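Long-range contacts in protein CT_858 (Chlamydia trachomatis, PDB 3DOR), which is a secreted chlamydial protease, CPAF, which probably cleaves proteins as a serine-type endopeptidase and pairs a PDZ-like region with an S41-family peptidase domain: residues L69-H73 with A141-A145; I81-Y85 with K160-G164; Y85-T89 with F100-T105; D114-D120 with T166-R172. All blocks are in the same frame, centred on the assembly; numbering follows the deposited sequence.

Contact 1 (L69-H73 with A141-A145); sequences LNDFH and AEESA
Phe72 and Ala145 face each other with 8.6 Å between their CA atoms, a spacing repeated between Asn70 and Glu142, so residues 69-73 approach the helix through side chains and not through paired backbones. The first partner is the loop between helix 55-67 and strand 75-78; the second is part of helix 140-150, and the contact is thus a loop-on-helix packing of the 69-73 loop against a helix of the PDZ-like region. Phe72 carries most of it. With CG anti to its own carbonyl carbon (chi1 -62°), the ring reaches out to the helix and its far corner comes down on one turn. CZ lies 3.8 Å from CB of Ala141, while CE2 lies 3.9 Å from CB of Ala145, which meets the ring at its edge. The two methyls, four residues apart, therefore flank the advancing corner, and small residues at both positions let the aromatic edge come close to the helix backbone. Phe466 packs edge-to-face with the same ring. At the other end, the side chains of Asn70 and Glu142 meet nearly perpendicularly. Glu142 is buried, and its carboxylate is occupied from outside, OE2 by Thr139 and OE1 by the backbone N of Lys137. Within the loop, Asp71 forms an Asx turn: its OD1 accepts a hydrogen bond from the backbone N of His73 at 2.7 Å.

Contact 2 (I81-Y85 with K160-G164); sequences IESAY and KVPSG
Val161 sits at the centre of this contact, wedged between Glu82 and Ala84 on residues 81-85, and its branches divide the work. CG1 stands anti to the backbone N (chi1 -178°), which aims it at the strand: it lies 3.5 Å from the backbone C of Ser83 and 3.6 Å from CB of Ala84. CG2 takes the other flank, 3.6 Å from CG of Glu82. The Glu82 chain is fully extended and runs past the valine in the opposite direction, so that its aliphatic part and the carboxylate carbon CD lie alongside Val161 CB, the latter at 3.6 Å. Here the acidic residue serves the contact through its carbons. Ala84 also meets Pro162, with its CB 3.9 Å from the ring carbon CD and 3.3 Å from the proline carbonyl O. Ser83, between Glu82 and Ala84 in the chain, directs its side chain away from the loop. Further out, both partners rest on strand 177-187: Tyr186 touches Val161, and Trp184 lies against both Ala84 and Pro162. The Glu189 carboxylate accepts hydrogen bonds from the backbone N atoms of Ile81 and Glu82, while Ala84 pairs through its backbone with Arg153. A connecting loop, between strands 152-154 and 165-171, is thereby laid across the beginning of strand 83-92, at the surface of the antiparallel beta sheet of the PDZ-like region.

Contact 3 (Y85-T89 with F100-T105); sequences YLPYT and FVDIMT
Tyr88 and Phe100 form the apolar centre, an offset edge-to-face pair with ring planes 83° apart and the edge of Phe100 turned to the tyrosine face. Tyr88 CB in turn lies at the edge of the phenylalanine ring, 3.9 Å from CE2. On the same side of the sheet, Ile103 brings CD1 in the plane of the Tyr88 ring to within 3.5 Å of its CD2. Ile110 covers this group from a neighbouring loop. Pro87 extends the apolar surface, its CG reaching CB of Thr105. These residues sit on the beta hairpin of strands 83-92 and 98-103 in the PDZ-like region. Its antiparallel pairing includes a classic beta bulge, where Val101 and Asp102 both face Thr89: Thr89 N donates to Asp102 O at 3.0 Å, and Thr89 O accepts from Val101 N at 2.7 Å and, weakly, from Asp102 N. An inverse gamma turn centred on Pro87 is closed by Tyr88 N on Leu86 O, and the proline's own O accepts from Met104 N at 2.8 Å. Two kinks along the Met104 side chain fold it back, so that CE sits 3.3 Å from Thr89 OG1 and close to Tyr85 OH. At the polar edge, one water joins Thr89 OG1 to Asp102, donating to OD2 at 2.5 Å.

Contact 4 (D114-D120 with T166-R172); sequences DELLEVD and TTLKIRR
Glu115 and Arg171, like Glu118 and Lys169, run alongside each other, ends together, on one face of the two antiparallel strands, an acid against a base in each pair. Their charged ends meet loosely. Arg171 NH2 makes only a weak, salt-bridging hydrogen bond to Glu115 OE1 at 3.4 Å, with carboxylate and guanidinium planes 68° apart; the arginine turns at chi3 (57°), and Leu117 lays its methyls over one face of the guanidinium. Lys169 is extended along Glu118, so the closest meeting is between its CD and Glu118 OE1, while NZ remains 4.1 Å from that oxygen. Asp114 and Arg172 form the firmer salt bridge. Arg172, folded at chi2, brings NH1 to 2.7 Å from Asp114 OD1 and donates to OD2 on its syn side, with OD2 in the guanidinium plane. Arg111 N also binds OD1, helping to fix this buried carboxylate, and Glu109 O accepts a hydrogen bond from NH1. The other face is apolar: Leu116 touches both Leu168 and Ile170, and Val119 touches Leu168, all at the long end of packing distance. At the far end Asp120 meets Thr166 nearly perpendicularly, and its carboxylate is gripped out of its plane at both oxygens: Thr166 OG1 donates to OD2 at 2.6 Å and Thr167 N to OD1 at 3.1 Å. Between these ends the carbonyl O of Lys169 accepts from both Leu117 N, at 2.6 Å, and Glu118 N. That shared acceptor marks a classic beta bulge, which shifts the register by one residue within the antiparallel sheet of the PDZ-like region.

How the contacts relate
From the N terminus, the loop at 69-73 opens contact 1, which closes only at helix 140-150. Strand 83-92 follows, starting contacts 2 and 3 from segments that share Tyr85. Contact 3 closes first, as a hairpin nested inside the span of contact 1. Contact 4 begins at 114-120, before contact 1 has closed; contact 2 closes at 160-164 and contact 4 just after it, so contacts 1, 2 and 4 cross one another. Contacts 2, 3 and 4 all reach one antiparallel sheet, and contacts 3 and 4 touch where Phe100 packs on Leu116 and Ile170. Contact 1 stands apart, its centre 21 to 25 Å from theirs, tying helix 140-150 to the loop between helix 55-67 and strand 75-78.

Contact 1 (L69-H73 with A141-A145)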
# COMPACT_ATOMS: atom_id res chain seq x y z
N LEU B 69 2.30 -7.94 23.51
CA LEU B 69 0.85 -7.89 23.37
C LEU B 69 0.26 -9.29 23.31
O LEU B 69 -0.96 -9.47 23.40
CB LEU B 69 0.46 -7.11 22.11
CG LEU B 69 0.75 -5.61 22.09
CD1 LEU B 69 0.52 -5.06 20.68
CD2 LEU B 69 -0.15 -4.89 23.10
N ASN B 70 1.12 -10.30 23.15
CA ASN B 70 0.66 -11.68 23.05
C ASN B 70 -0.48 -11.75 22.02
O ASN B 70 -1.57 -12.24 22.31
CB ASN B 70 0.19 -12.17 24.44
CG ASN B 70 0.14 -13.69 24.55
OD1 ASN B 70 0.23 -14.25 25.64
ND2 ASN B 70 -0.03 -14.36 23.42
N ASP B 71 -0.22 -11.21 20.83
CA ASP B 71 -1.19 -11.15 19.74
C ASP B 71 -0.54 -11.77 18.50
O ASP B 71 0.39 -11.19 17.94
CB ASP B 71 -1.54 -9.68 19.44
CG ASP B 71 -2.65 -9.52 18.41
OD1 ASP B 71 -2.77 -10.36 17.49
OD2 ASP B 71 -3.40 -8.52 18.50
N PHE B 72 -1.01 -12.94 18.07
CA PHE B 72 -0.39 -13.56 16.90
C PHE B 72 -0.44 -12.66 15.67
O PHE B 72 0.36 -12.82 14.75
CB PHE B 72 -1.01 -14.92 16.59
CG PHE B 72 -0.85 -15.92 17.69
CD1 PHE B 72 -1.91 -16.22 18.53
CD2 PHE B 72 0.38 -16.53 17.91
CE1 PHE B 72 -1.76 -17.13 19.58
CE2 PHE B 72 0.54 -17.43 18.96
CZ PHE B 72 -0.53 -17.74 19.80
N HIS B 73 -1.37 -11.71 15.67
CA HIS B 73 -1.51 -10.76 14.56
C HIS B 73 -0.55 -9.56 14.71
O HIS B 73 -0.09 -9.00 13.72
CB HIS B 73 -2.94 -10.21 14.50
CG HIS B 73 -3.90 -11.04 13.70
ND1 HIS B 73 -3.53 -11.73 12.57
CD2 HIS B 73 -5.25 -11.19 13.80
CE1 HIS B 73 -4.60 -12.27 12.01
NE2 HIS B 73 -5.65 -11.95 12.74
N ALA B 141 -0.72 -23.06 21.79
CA ALA B 141 -0.49 -22.23 20.61
C ALA B 141 0.79 -21.40 20.73
O ALA B 141 1.55 -21.28 19.76
CB ALA B 141 -1.71 -21.33 20.35
N GLU B 142 1.05 -20.84 21.91
CA GLU B 142 2.28 -20.06 22.11
C GLU B 142 3.49 -20.98 22.04
O GLU B 142 4.55 -20.61 21.53
CB GLU B 142 2.24 -19.33 23.46
CG GLU B 142 1.08 -18.35 23.61
CD GLU B 142 0.88 -17.87 25.04
OE1 GLU B 142 1.56 -16.90 25.45
OE2 GLU B 142 0.07 -18.49 25.75
N GLU B 143 3.34 -22.20 22.55
CA GLU B 143 4.43 -23.18 22.53
C GLU B 143 4.84 -23.48 21.09
O GLU B 143 6.02 -23.44 20.74
CB GLU B 143 3.98 -24.47 23.22
CG GLU B 143 5.04 -25.56 23.29
CD GLU B 143 6.11 -25.31 24.35
OE1 GLU B 143 6.90 -26.24 24.64
OE2 GLU B 143 6.16 -24.18 24.90
N SER B 144 3.85 -23.77 20.25
CA SER B 144 4.11 -24.08 18.85
C SER B 144 4.66 -22.87 18.11
O SER B 144 5.51 -23.01 17.24
CB SER B 144 2.84 -24.57 18.17
OG SER B 144 2.43 -25.80 18.73
N ALA B 145 4.19 -21.68 18.45
CA ALA B 145 4.69 -20.49 17.77
C ALA B 145 6.19 -20.37 18.07
O ALA B 145 6.98 -20.01 17.20
CB ALA B 145 3.93 -19.24 18.25

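Contact 2 (I81-Y85 with K160-G164)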
# COMPACT_ATOMS: atom_id res chain seq x y z
N ILE B 81 18.37 -8.77 6.74
CA ILE B 81 18.39 -10.12 6.17
C ILE B 81 19.12 -11.19 6.97
O ILE B 81 19.01 -12.37 6.65
CB ILE B 81 18.97 -10.13 4.75
CG1 ILE B 81 20.44 -9.70 4.78
CG2 ILE B 81 18.16 -9.20 3.85
CD1 ILE B 81 21.08 -9.69 3.41
N GLU B 82 19.87 -10.79 7.99
CA GLU B 82 20.59 -11.77 8.79
C GLU B 82 19.66 -12.89 9.27
O GLU B 82 18.55 -12.62 9.74
CB GLU B 82 21.23 -11.10 10.00
CG GLU B 82 21.97 -12.08 10.90
CD GLU B 82 22.62 -11.39 12.07
OE1 GLU B 82 21.95 -10.54 12.70
OE2 GLU B 82 23.78 -11.71 12.38
N SER B 83 20.10 -14.14 9.14
CA SER B 83 19.27 -15.26 9.58
C SER B 83 20.07 -16.53 9.85
O SER B 83 21.19 -16.69 9.36
CB SER B 83 18.20 -15.56 8.53
OG SER B 83 18.77 -16.15 7.37
N ALA B 84 19.47 -17.43 10.62
CA ALA B 84 20.09 -18.71 10.97
C ALA B 84 19.02 -19.78 10.78
O ALA B 84 17.88 -19.59 11.17
CB ALA B 84 20.56 -18.68 12.41
N TYR B 85 19.40 -20.90 10.18
CA TYR B 85 18.45 -21.97 9.92
C TYR B 85 19.06 -23.36 10.00
O TYR B 85 20.16 -23.58 9.52
CB TYR B 85 17.86 -21.78 8.52
CG TYR B 85 16.91 -22.88 8.07
CD1 TYR B 85 15.60 -22.93 8.55
CD2 TYR B 85 17.32 -23.85 7.16
CE1 TYR B 85 14.71 -23.92 8.13
CE2 TYR B 85 16.44 -24.85 6.73
CZ TYR B 85 15.14 -24.88 7.22
OH TYR B 85 14.27 -25.86 6.80
N LYS B 160 17.49 -12.51 17.77
CA LYS B 160 18.94 -12.40 17.88
C LYS B 160 19.33 -13.58 17.00
O LYS B 160 18.76 -14.66 17.15
CB LYS B 160 19.42 -12.67 19.31
CG LYS B 160 19.08 -11.59 20.31
CD LYS B 160 19.65 -11.96 21.68
CE LYS B 160 19.45 -10.85 22.69
NZ LYS B 160 19.86 -11.30 24.05
N VAL B 161 20.26 -13.40 16.08
CA VAL B 161 20.64 -14.50 15.21
C VAL B 161 21.94 -15.19 15.62
O VAL B 161 23.00 -14.56 15.69
CB VAL B 161 20.80 -14.02 13.75
CG1 VAL B 161 21.16 -15.19 12.85
CG2 VAL B 161 19.51 -13.36 13.27
N PRO B 162 21.88 -16.50 15.91
CA PRO B 162 23.06 -17.27 16.31
C PRO B 162 23.79 -17.75 15.06
O PRO B 162 23.31 -17.55 13.94
CB PRO B 162 22.45 -18.43 17.08
CG PRO B 162 21.21 -18.72 16.27
CD PRO B 162 20.65 -17.31 16.04
N SER B 163 24.94 -18.38 15.25
CA SER B 163 25.73 -18.90 14.14
C SER B 163 26.73 -19.89 14.71
O SER B 163 26.86 -20.02 15.92
CB SER B 163 26.50 -17.77 13.45
OG SER B 163 27.47 -17.21 14.32
N GLY B 164 27.43 -20.58 13.82
CA GLY B 164 28.41 -21.55 14.26
C GLY B 164 27.77 -22.89 14.55
O GLY B 164 26.60 -23.12 14.24

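Contact 3 (Y85-T89 with F100-T105)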
# COMPACT_ATOMS: atom_id res chain seq x y z
N TYR B 85 19.40 -20.90 10.18
CA TYR B 85 18.45 -21.97 9.92
C TYR B 85 19.06 -23.36 10.00
O TYR B 85 20.16 -23.58 9.52
CB TYR B 85 17.86 -21.78 8.52
CG TYR B 85 16.91 -22.88 8.07
CD1 TYR B 85 15.60 -22.93 8.55
CD2 TYR B 85 17.32 -23.85 7.16
CE1 TYR B 85 14.71 -23.92 8.13
CE2 TYR B 85 16.44 -24.85 6.73
CZ TYR B 85 15.14 -24.88 7.22
OH TYR B 85 14.27 -25.86 6.80
N LEU B 86 18.33 -24.29 10.62
CA LEU B 86 18.74 -25.69 10.71
C LEU B 86 17.64 -26.51 10.04
O LEU B 86 16.46 -26.37 10.39
CB LEU B 86 18.92 -26.11 12.17
CG LEU B 86 20.16 -25.47 12.82
CD1 LEU B 86 20.26 -25.83 14.29
CD2 LEU B 86 21.39 -25.93 12.05
N PRO B 87 18.00 -27.36 9.07
CA PRO B 87 17.09 -28.21 8.29
C PRO B 87 16.35 -29.35 8.99
O PRO B 87 16.36 -30.50 8.51
CB PRO B 87 17.99 -28.73 7.17
CG PRO B 87 19.28 -28.93 7.90
CD PRO B 87 19.40 -27.67 8.74
N TYR B 88 15.69 -29.05 10.10
CA TYR B 88 14.93 -30.06 10.82
C TYR B 88 13.56 -29.55 11.23
O TYR B 88 13.31 -28.34 11.22
CB TYR B 88 15.68 -30.50 12.08
CG TYR B 88 17.09 -30.90 11.79
CD1 TYR B 88 18.13 -29.97 11.92
CD2 TYR B 88 17.40 -32.18 11.34
CE1 TYR B 88 19.44 -30.32 11.61
CE2 TYR B 88 18.71 -32.54 11.03
CZ TYR B 88 19.72 -31.60 11.16
OH TYR B 88 21.00 -31.94 10.81
N THR B 89 12.67 -30.47 11.56
CA THR B 89 11.33 -30.10 12.00
C THR B 89 10.95 -30.99 13.17
O THR B 89 11.01 -32.21 13.09
CB THR B 89 10.28 -30.27 10.88
OG1 THR B 89 10.68 -29.50 9.73
CG2 THR B 89 8.92 -29.77 11.37
N PHE B 100 11.59 -35.39 16.18
CA PHE B 100 11.94 -34.94 14.85
C PHE B 100 10.95 -35.62 13.90
O PHE B 100 10.79 -36.84 13.94
CB PHE B 100 13.38 -35.37 14.48
CG PHE B 100 14.45 -34.57 15.19
CD1 PHE B 100 14.89 -34.94 16.46
CD2 PHE B 100 15.00 -33.44 14.59
CE1 PHE B 100 15.86 -34.20 17.12
CE2 PHE B 100 15.97 -32.69 15.25
CZ PHE B 100 16.40 -33.07 16.51
N VAL B 101 10.24 -34.83 13.09
CA VAL B 101 9.28 -35.40 12.15
C VAL B 101 9.74 -35.18 10.72
O VAL B 101 9.11 -35.66 9.78
CB VAL B 101 7.87 -34.80 12.30
CG1 VAL B 101 7.25 -35.27 13.60
CG2 VAL B 101 7.93 -33.28 12.23
N ASP B 102 10.84 -34.45 10.55
CA ASP B 102 11.36 -34.23 9.22
C ASP B 102 12.83 -33.81 9.21
O ASP B 102 13.28 -33.05 10.08
CB ASP B 102 10.51 -33.20 8.48
CG ASP B 102 10.57 -33.38 6.97
OD1 ASP B 102 11.09 -34.42 6.51
OD2 ASP B 102 10.07 -32.49 6.25
N ILE B 103 13.56 -34.33 8.23
CA ILE B 103 14.98 -34.05 8.04
C ILE B 103 15.12 -33.54 6.61
O ILE B 103 14.72 -34.22 5.66
CB ILE B 103 15.82 -35.34 8.19
CG1 ILE B 103 15.49 -36.04 9.51
CG2 ILE B 103 17.30 -35.00 8.12
CD1 ILE B 103 15.69 -35.19 10.74
N MET B 104 15.68 -32.34 6.45
CA MET B 104 15.82 -31.78 5.11
C MET B 104 17.26 -31.53 4.66
O MET B 104 17.56 -30.48 4.09
CB MET B 104 15.03 -30.47 5.01
CG MET B 104 13.54 -30.59 5.31
SD MET B 104 13.16 -30.71 7.08
CE MET B 104 13.05 -28.99 7.51
N THR B 105 18.13 -32.49 4.89
CA THR B 105 19.53 -32.37 4.49
C THR B 105 20.06 -33.76 4.13
O THR B 105 19.38 -34.76 4.35
CB THR B 105 20.39 -31.75 5.61
OG1 THR B 105 21.75 -31.67 5.17
CG2 THR B 105 20.30 -32.58 6.87
O HOH W 1 9.67 -30.15 7.18

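Contact 4 (D114-D120 with T166-R172)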
# COMPACT_ATOMS: atom_id res chain seq x y z
N ASP B 114 13.50 -39.58 16.44
CA ASP B 114 14.44 -39.25 17.51
C ASP B 114 13.78 -38.23 18.41
O ASP B 114 13.00 -37.38 17.93
CB ASP B 114 15.71 -38.61 16.96
CG ASP B 114 16.61 -39.59 16.23
OD1 ASP B 114 17.51 -39.11 15.50
OD2 ASP B 114 16.42 -40.81 16.38
N GLU B 115 14.09 -38.28 19.70
CA GLU B 115 13.54 -37.31 20.63
C GLU B 115 14.61 -36.25 20.84
O GLU B 115 15.77 -36.59 21.06
CB GLU B 115 13.19 -37.96 21.97
CG GLU B 115 12.43 -37.01 22.89
CD GLU B 115 12.31 -37.50 24.33
OE1 GLU B 115 12.55 -38.70 24.60
OE2 GLU B 115 11.95 -36.68 25.20
N LEU B 116 14.22 -34.98 20.76
CA LEU B 116 15.15 -33.90 20.97
C LEU B 116 15.20 -33.65 22.47
O LEU B 116 14.18 -33.39 23.10
CB LEU B 116 14.70 -32.62 20.26
CG LEU B 116 15.57 -31.38 20.50
CD1 LEU B 116 17.01 -31.69 20.14
CD2 LEU B 116 15.05 -30.21 19.67
N LEU B 117 16.40 -33.76 23.05
CA LEU B 117 16.55 -33.56 24.49
C LEU B 117 17.13 -32.20 24.88
O LEU B 117 16.56 -31.49 25.70
CB LEU B 117 17.42 -34.67 25.07
CG LEU B 117 16.83 -36.09 24.99
CD1 LEU B 117 17.83 -37.09 25.56
CD2 LEU B 117 15.51 -36.15 25.76
N GLU B 118 18.27 -31.85 24.29
CA GLU B 118 18.93 -30.61 24.63
C GLU B 118 19.51 -29.89 23.42
O GLU B 118 19.63 -30.45 22.33
CB GLU B 118 20.07 -30.88 25.63
CG GLU B 118 19.77 -31.95 26.69
CD GLU B 118 20.98 -32.27 27.59
OE1 GLU B 118 22.12 -32.33 27.07
OE2 GLU B 118 20.78 -32.49 28.81
N VAL B 119 19.87 -28.63 23.65
CA VAL B 119 20.49 -27.78 22.64
C VAL B 119 21.63 -27.08 23.39
O VAL B 119 21.40 -26.17 24.18
CB VAL B 119 19.51 -26.74 22.08
CG1 VAL B 119 20.19 -25.89 21.02
CG2 VAL B 119 18.29 -27.44 21.48
N ASP B 120 22.86 -27.55 23.15
CA ASP B 120 24.05 -27.00 23.81
C ASP B 120 24.05 -27.25 25.31
O ASP B 120 24.44 -26.37 26.09
CB ASP B 120 24.18 -25.49 23.55
CG ASP B 120 24.52 -25.18 22.12
OD1 ASP B 120 25.38 -25.89 21.55
OD2 ASP B 120 23.96 -24.21 21.56
N THR B 166 26.38 -26.05 16.93
CA THR B 166 25.61 -26.23 18.14
C THR B 166 25.34 -27.72 18.27
O THR B 166 25.24 -28.42 17.26
CB THR B 166 24.27 -25.44 18.08
OG1 THR B 166 23.61 -25.51 19.34
CG2 THR B 166 23.36 -25.99 16.98
N THR B 167 25.24 -28.22 19.49
CA THR B 167 25.02 -29.64 19.68
C THR B 167 23.59 -29.98 20.05
O THR B 167 23.01 -29.38 20.96
CB THR B 167 25.96 -30.21 20.75
OG1 THR B 167 27.31 -30.00 20.33
CG2 THR B 167 25.72 -31.69 20.95
N LEU B 168 23.03 -30.96 19.35
CA LEU B 168 21.67 -31.40 19.62
C LEU B 168 21.74 -32.75 20.31
O LEU B 168 22.28 -33.70 19.75
CB LEU B 168 20.89 -31.54 18.30
CG LEU B 168 20.86 -30.33 17.37
CD1 LEU B 168 20.07 -30.68 16.12
CD2 LEU B 168 20.24 -29.14 18.08
N LYS B 169 21.23 -32.83 21.54
CA LYS B 169 21.23 -34.10 22.23
C LYS B 169 19.89 -34.77 21.96
O LYS B 169 18.83 -34.21 22.24
CB LYS B 169 21.41 -33.92 23.74
CG LYS B 169 21.58 -35.26 24.46
CD LYS B 169 21.72 -35.09 25.97
CE LYS B 169 21.98 -36.44 26.64
NZ LYS B 169 22.22 -36.32 28.11
N ILE B 170 19.95 -35.98 21.41
CA ILE B 170 18.74 -36.71 21.08
C ILE B 170 18.73 -38.09 21.72
O ILE B 170 19.75 -38.58 22.20
CB ILE B 170 18.67 -36.91 19.56
CG1 ILE B 170 19.85 -37.78 19.12
CG2 ILE B 170 18.74 -35.56 18.86
CD1 ILE B 170 19.78 -38.28 17.70
N ARG B 171 17.55 -38.71 21.75
CA ARG B 171 17.45 -40.06 22.26
C ARG B 171 16.79 -40.92 21.20
O ARG B 171 15.77 -40.53 20.63
CB ARG B 171 16.63 -40.14 23.55
CG ARG B 171 16.35 -41.60 23.95
CD ARG B 171 16.20 -41.78 25.44
NE ARG B 171 15.15 -40.94 25.97
CZ ARG B 171 15.30 -40.16 27.03
NH1 ARG B 171 16.48 -40.13 27.66
NH2 ARG B 171 14.30 -39.39 27.45
N ARG B 172 17.38 -42.07 20.92
CA ARG B 172 16.84 -42.98 19.92
C ARG B 172 15.63 -43.67 20.53
O ARG B 172 15.49 -43.72 21.75
CB ARG B 172 17.86 -44.05 19.56
CG ARG B 172 19.17 -43.52 19.03
CD ARG B 172 18.99 -42.64 17.80
NE ARG B 172 20.24 -42.54 17.07
CZ ARG B 172 20.43 -41.78 16.00
NH1 ARG B 172 19.43 -41.04 15.52
NH2 ARG B 172 21.62 -41.76 15.40